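Local coordinates for protein monooxygenase (Agrobacterium tumefaciens, PDB 2I7G) that probably catalyses flavin-dependent oxygenation as a member of the luciferase-like monooxygenase family, with a TIM-barrel fold, at residues B[59-64]-B[351-356]. Sequence-based numbering, arbitrary orientation.
Sequences DQVGLD and YGTKVA
Val61 lies against the bare backbone of Gly352, its CG2 3.7 Å from Gly352 CA. Gly352 has no side chain, and the two backbones come close here, with the CA atoms of the pair 4.9 Å apart. The other branch of Val61, CG1, meets Thr353 CG2 at 4.1 Å. Val61 O and Gly352 O do not bond directly. One water donates to both, at 2.7 Å from Val61 O and 2.8 Å from Gly352 O, and so bridges the two carbonyl oxygens. Gly62 takes a positive phi (86°) and ends helix 40-60 in a Schellman motif. The turn brings Leu63 towards the second helix. Its CG lies anti to the carbonyl carbon (chi1 -70°), which carries both methyls to the Tyr351 ring. CD2 sits over the centre of one face, 3.9 Å from the centroid, in a CH-pi contact only 4° off the normal. CD1 meets the ring at CD2 of Tyr351 (3.7 Å). Leu63 CD2 also touches Ala356 CB. Asp64 forms a salt bridge with Arg360. The contact thus joins the loop between helix 40-60 and strand 65-68 to the last helix of the chain, 341-363. The Tyr351 side chain also packs on strands 23-28, 252-260 and 329-333, and its OH bonds to Gly25 O.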
ATOM      1  N   ASP B  59      -2.849   6.357  18.923  1.00 20.45           N
ATOM      2  CA  ASP B  59      -4.304   6.439  18.741  1.00 21.79           C
ATOM      3  C   ASP B  59      -5.038   6.362  20.089  1.00 22.19           C
ATOM      4  O   ASP B  59      -5.925   7.186  20.406  1.00 21.96           O
ATOM      5  CB  ASP B  59      -4.730   5.277  17.812  1.00 20.99           C
ATOM      6  CG  ASP B  59      -6.211   5.309  17.482  1.00 24.19           C
ATOM      7  OD1 ASP B  59      -6.660   6.381  16.993  1.00 24.12           O
ATOM      8  OD2 ASP B  59      -6.901   4.274  17.693  1.00 24.05           O
ATOM      9  N   GLN B  60      -4.693   5.342  20.859  1.00 21.74           N
ATOM     10  CA  GLN B  60      -5.320   5.063  22.163  1.00 23.16           C
ATOM     11  C   GLN B  60      -5.174   6.210  23.164  1.00 22.63           C
ATOM     12  O   GLN B  60      -6.134   6.512  23.908  1.00 23.49           O
ATOM     13  CB  GLN B  60      -4.784   3.756  22.764  1.00 22.86           C
ATOM     14  CG  GLN B  60      -5.286   2.498  22.022  1.00 24.66           C
ATOM     15  CD  GLN B  60      -4.390   1.249  22.239  1.00 26.92           C
ATOM     16  OE1 GLN B  60      -3.363   1.301  22.937  1.00 31.54           O
ATOM     17  NE2 GLN B  60      -4.778   0.129  21.620  1.00 30.61           N
ATOM     18  N   VAL B  61      -4.023   6.877  23.154  1.00 22.40           N
ATOM     19  CA  VAL B  61      -3.806   7.954  24.112  1.00 23.56           C
ATOM     20  C   VAL B  61      -4.248   9.303  23.571  1.00 24.69           C
ATOM     21  O   VAL B  61      -4.027  10.322  24.215  1.00 26.12           O
ATOM     22  CB  VAL B  61      -2.355   8.038  24.585  1.00 23.77           C
ATOM     23  CG1 VAL B  61      -1.952   6.714  25.276  1.00 25.69           C
ATOM     24  CG2 VAL B  61      -1.380   8.411  23.404  1.00 21.46           C
ATOM     25  N   GLY B  62      -4.851   9.311  22.390  1.00 23.85           N
ATOM     26  CA  GLY B  62      -5.509  10.510  21.882  1.00 23.86           C
ATOM     27  C   GLY B  62      -4.639  11.514  21.133  1.00 23.20           C
ATOM     28  O   GLY B  62      -5.034  12.682  20.995  1.00 23.20           O
ATOM     29  N   LEU B  63      -3.487  11.077  20.628  1.00 22.58           N
ATOM     30  CA  LEU B  63      -2.682  11.925  19.740  1.00 21.77           C
ATOM     31  C   LEU B  63      -3.390  12.064  18.375  1.00 22.86           C
ATOM     32  O   LEU B  63      -4.169  11.178  17.950  1.00 21.72           O
ATOM     33  CB  LEU B  63      -1.266  11.387  19.593  1.00 22.42           C
ATOM     34  CG  LEU B  63      -0.506  11.574  20.929  1.00 21.94           C
ATOM     35  CD1 LEU B  63       0.798  10.730  20.792  1.00 22.74           C
ATOM     36  CD2 LEU B  63      -0.249  13.081  21.251  1.00 24.78           C
ATOM     37  N   ASP B  64      -3.148  13.197  17.724  1.00 22.86           N
ATOM     38  CA  ASP B  64      -3.983  13.634  16.592  1.00 22.75           C
ATOM     39  C   ASP B  64      -3.532  13.134  15.247  1.00 22.07           C
ATOM     40  O   ASP B  64      -4.354  12.963  14.351  1.00 22.04           O
ATOM     41  CB  ASP B  64      -4.060  15.161  16.566  1.00 23.88           C
ATOM     42  CG  ASP B  64      -4.717  15.711  17.829  1.00 28.02           C
ATOM     43  OD1 ASP B  64      -5.887  15.331  18.097  1.00 25.56           O
ATOM     44  OD2 ASP B  64      -4.051  16.470  18.562  1.00 26.39           O
ATOM     45  N   TYR B 351       3.539  11.532  26.147  1.00 21.94           N
ATOM     46  CA  TYR B 351       3.112  12.532  25.158  1.00 22.45           C
ATOM     47  C   TYR B 351       1.565  12.684  25.157  1.00 22.68           C
ATOM     48  O   TYR B 351       1.036  13.804  25.317  1.00 24.08           O
ATOM     49  CB  TYR B 351       3.675  12.128  23.784  1.00 23.62           C
ATOM     50  CG  TYR B 351       3.573  13.155  22.678  1.00 22.68           C
ATOM     51  CD1 TYR B 351       3.267  14.506  22.941  1.00 23.45           C
ATOM     52  CD2 TYR B 351       3.787  12.760  21.346  1.00 23.70           C
ATOM     53  CE1 TYR B 351       3.183  15.449  21.874  1.00 22.35           C
ATOM     54  CE2 TYR B 351       3.731  13.698  20.285  1.00 21.93           C
ATOM     55  CZ  TYR B 351       3.424  15.021  20.557  1.00 23.00           C
ATOM     56  OH  TYR B 351       3.376  15.926  19.520  1.00 22.89           O
ATOM     57  N   GLY B 352       0.838  11.574  25.027  1.00 22.48           N
ATOM     58  CA  GLY B 352      -0.632  11.644  24.939  1.00 23.94           C
ATOM     59  C   GLY B 352      -1.297  11.957  26.263  1.00 24.69           C
ATOM     60  O   GLY B 352      -2.306  12.683  26.305  1.00 24.54           O
ATOM     61  N   THR B 353      -0.744  11.453  27.361  1.00 24.73           N
ATOM     62  CA  THR B 353      -1.448  11.554  28.640  1.00 25.69           C
ATOM     63  C   THR B 353      -1.041  12.752  29.502  1.00 27.02           C
ATOM     64  O   THR B 353      -1.825  13.174  30.372  1.00 27.44           O
ATOM     65  CB  THR B 353      -1.367  10.251  29.475  1.00 26.67           C
ATOM     66  OG1 THR B 353      -0.018  10.075  29.949  1.00 27.76           O
ATOM     67  CG2 THR B 353      -1.810   9.056  28.617  1.00 23.83           C
ATOM     68  N   LYS B 354       0.166  13.291  29.292  1.00 26.09           N
ATOM     69  CA  LYS B 354       0.638  14.420  30.101  1.00 26.99           C
ATOM     70  C   LYS B 354       0.882  15.666  29.276  1.00 26.64           C
ATOM     71  O   LYS B 354       0.366  16.754  29.622  1.00 27.39           O
ATOM     72  CB  LYS B 354       1.896  14.080  30.918  1.00 28.07           C
ATOM     73  CG  LYS B 354       1.857  12.773  31.716  1.00 32.37           C
ATOM     74  CD  LYS B 354       0.739  12.722  32.762  1.00 40.27           C
ATOM     75  CE  LYS B 354       0.354  11.250  33.040  1.00 44.03           C
ATOM     76  NZ  LYS B 354      -0.667  11.109  34.135  1.00 44.06           N
ATOM     77  N   VAL B 355       1.686  15.532  28.215  1.00 24.78           N
ATOM     78  CA  VAL B 355       2.058  16.681  27.404  1.00 23.91           C
ATOM     79  C   VAL B 355       0.842  17.291  26.714  1.00 24.21           C
ATOM     80  O   VAL B 355       0.577  18.495  26.879  1.00 24.42           O
ATOM     81  CB  VAL B 355       3.148  16.335  26.349  1.00 23.45           C
ATOM     82  CG1 VAL B 355       3.386  17.519  25.446  1.00 22.55           C
ATOM     83  CG2 VAL B 355       4.483  15.912  27.054  1.00 22.65           C
ATOM     84  N   ALA B 356       0.106  16.458  25.966  1.00 24.72           N
ATOM     85  CA  ALA B 356      -1.038  16.934  25.147  1.00 27.00           C
ATOM     86  C   ALA B 356      -2.088  17.703  25.974  1.00 27.95           C
ATOM     87  O   ALA B 356      -2.479  18.808  25.583  1.00 28.74           O
ATOM     88  CB  ALA B 356      -1.703  15.761  24.350  1.00 27.17           C
TER
HETATM   89  O   HOH W   1      -3.760  13.032  23.940  1.00 31.10           O